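Local coordinates for protein bifunctional endomannanase/endoglucanase (Caldanaerobius polysaccharolyticus, PDB 3W0K) that probably hydrolyses beta-linked mannan and glucan chains as a bifunctional endomannanase/endoglucanase of glycoside hydrolase family 5, at residues L280-E285 and L325-V330. Sequence-based numbering, arbitrary orientation.
Sequences LYKEFE and LVENRV
Lys282 reaches from the last turn of helix 267-284 to the end of helix 319-327, where its NZ forms a salt bridge with Glu327 OE2 at 3.1 Å and a second bond to Glu327 O at 3.3 Å, both weak. With CG anti to the backbone N (chi1 -173°) and the rest of the chain extended, the lysine lies across the Asn328 side chain at about a right angle. Asn328 OD1 rests against the aliphatic stem, 3.5 Å from Lys282 CB, while ND2 hydrogen-bonds back to Leu324 O in helix 319-327, which Asn328 has just left. Val330, the C-terminal residue, splits its branches: CG1 packs 3.7 Å from Lys282 CG, and CG2 sits 4.0 Å from Glu285 CA.

With an alanine here in place of Lys282, the Glu327 carboxylate would probably lose its cationic mate, and Asn328 and Val330 the methylene chain they pack on.

Glu285, with positive phi, is the C' residue of the Schellman motif ending helix 267-284, and this turn sets its CA beside Val330. Val330 N hydrogen-bonds to Tyr4 OH and Arg329 NH2 to Thr34 O, tying the tail to the first barrel strand, 4-7, and to the end of helix 25-33. The charged end of Lys282 meets both a carboxylate and a helix C-terminal carbonyl, so its positive charge probably balances the carboxylate and the partial negative charge of the helix end; the two helix ends meet at the surface largely through one long side chain, with Val330 packed beside it.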
# COMPACT_ATOMS: atom_id res chain seq x y z
N LEU A 280 4.17 -5.35 17.30
CA LEU A 280 3.42 -4.13 17.56
C LEU A 280 2.06 -4.21 16.86
O LEU A 280 1.05 -3.83 17.44
CB LEU A 280 4.18 -2.90 17.06
CG LEU A 280 5.28 -2.37 17.97
CD1 LEU A 280 5.97 -1.19 17.33
CD2 LEU A 280 4.68 -1.97 19.32
N TYR A 281 2.05 -4.71 15.63
CA TYR A 281 0.79 -4.84 14.89
C TYR A 281 -0.17 -5.79 15.61
O TYR A 281 -1.37 -5.55 15.65
CB TYR A 281 1.04 -5.31 13.46
CG TYR A 281 1.86 -4.37 12.61
CD1 TYR A 281 2.04 -3.03 12.97
CD2 TYR A 281 2.49 -4.82 11.45
CE1 TYR A 281 2.83 -2.17 12.20
CE2 TYR A 281 3.27 -3.97 10.68
CZ TYR A 281 3.44 -2.65 11.06
OH TYR A 281 4.23 -1.83 10.29
N LYS A 282 0.38 -6.86 16.19
CA LYS A 282 -0.43 -7.82 16.92
C LYS A 282 -1.02 -7.17 18.17
O LYS A 282 -2.21 -7.32 18.46
CB LYS A 282 0.40 -9.04 17.32
CG LYS A 282 -0.42 -10.16 17.94
CD LYS A 282 0.43 -11.36 18.30
CE LYS A 282 -0.44 -12.51 18.79
NZ LYS A 282 0.38 -13.70 19.14
N GLU A 283 -0.19 -6.42 18.88
CA GLU A 283 -0.61 -5.72 20.10
C GLU A 283 -1.69 -4.68 19.79
O GLU A 283 -2.68 -4.56 20.52
CB GLU A 283 0.58 -5.03 20.75
CG GLU A 283 0.24 -4.26 22.02
CD GLU A 283 1.42 -3.51 22.61
OE1 GLU A 283 2.55 -4.03 22.53
OE2 GLU A 283 1.21 -2.41 23.15
N PHE A 284 -1.50 -3.96 18.69
CA PHE A 284 -2.44 -2.92 18.26
C PHE A 284 -3.67 -3.51 17.57
O PHE A 284 -4.67 -2.82 17.38
CB PHE A 284 -1.76 -1.97 17.26
CG PHE A 284 -0.58 -1.21 17.81
CD1 PHE A 284 -0.34 -1.13 19.18
CD2 PHE A 284 0.29 -0.56 16.95
CE1 PHE A 284 0.75 -0.42 19.68
CE2 PHE A 284 1.38 0.16 17.43
CZ PHE A 284 1.61 0.23 18.80
N GLU A 285 -3.57 -4.79 17.21
CA GLU A 285 -4.64 -5.50 16.51
C GLU A 285 -4.84 -4.90 15.12
O GLU A 285 -5.97 -4.66 14.68
CB GLU A 285 -5.94 -5.51 17.31
CG GLU A 285 -5.85 -6.32 18.60
CD GLU A 285 -7.19 -6.48 19.31
OE1 GLU A 285 -8.24 -6.20 18.69
OE2 GLU A 285 -7.19 -6.91 20.48
N LEU A 325 4.61 -13.74 9.97
CA LEU A 325 3.42 -13.11 9.39
C LEU A 325 2.14 -13.77 9.90
O LEU A 325 1.15 -13.10 10.18
CB LEU A 325 3.46 -13.19 7.86
CG LEU A 325 4.57 -12.37 7.17
CD1 LEU A 325 4.56 -12.66 5.68
CD2 LEU A 325 4.37 -10.89 7.43
N VAL A 326 2.19 -15.09 10.06
CA VAL A 326 1.03 -15.84 10.55
C VAL A 326 0.83 -15.68 12.06
O VAL A 326 -0.30 -15.47 12.52
CB VAL A 326 1.17 -17.35 10.20
CG1 VAL A 326 0.05 -18.16 10.85
CG2 VAL A 326 1.16 -17.54 8.69
N GLU A 327 1.92 -15.76 12.81
CA GLU A 327 1.88 -15.66 14.27
C GLU A 327 1.34 -14.33 14.80
O GLU A 327 0.73 -14.29 15.87
CB GLU A 327 3.28 -15.93 14.83
CG GLU A 327 3.47 -15.63 16.33
CD GLU A 327 2.60 -16.48 17.25
OE1 GLU A 327 2.21 -17.61 16.87
OE2 GLU A 327 2.32 -16.02 18.38
N ASN A 328 1.54 -13.25 14.05
CA ASN A 328 1.08 -11.95 14.50
C ASN A 328 -0.30 -11.49 14.05
O ASN A 328 -0.66 -10.32 14.20
CB ASN A 328 2.17 -10.90 14.25
CG ASN A 328 3.36 -11.10 15.16
OD1 ASN A 328 3.32 -10.73 16.33
ND2 ASN A 328 4.40 -11.75 14.65
N ARG A 329 -1.08 -12.44 13.54
CA ARG A 329 -2.45 -12.16 13.13
C ARG A 329 -3.33 -12.32 14.38
O ARG A 329 -2.95 -13.05 15.31
CB ARG A 329 -2.91 -13.14 12.04
CG ARG A 329 -2.03 -13.12 10.80
CD ARG A 329 -2.66 -13.80 9.59
NE ARG A 329 -2.81 -15.25 9.73
CZ ARG A 329 -2.61 -16.12 8.75
NH1 ARG A 329 -2.24 -15.71 7.54
NH2 ARG A 329 -2.82 -17.41 8.96
N VAL A 330 -4.44 -11.60 14.43
CA VAL A 330 -5.38 -11.70 15.55
C VAL A 330 -6.79 -12.00 15.05
O VAL A 330 -7.00 -11.92 13.82
CB VAL A 330 -5.41 -10.41 16.42
CG1 VAL A 330 -4.04 -10.15 17.04
CG2 VAL A 330 -5.86 -9.21 15.60
OXT VAL A 330 -7.66 -12.33 15.88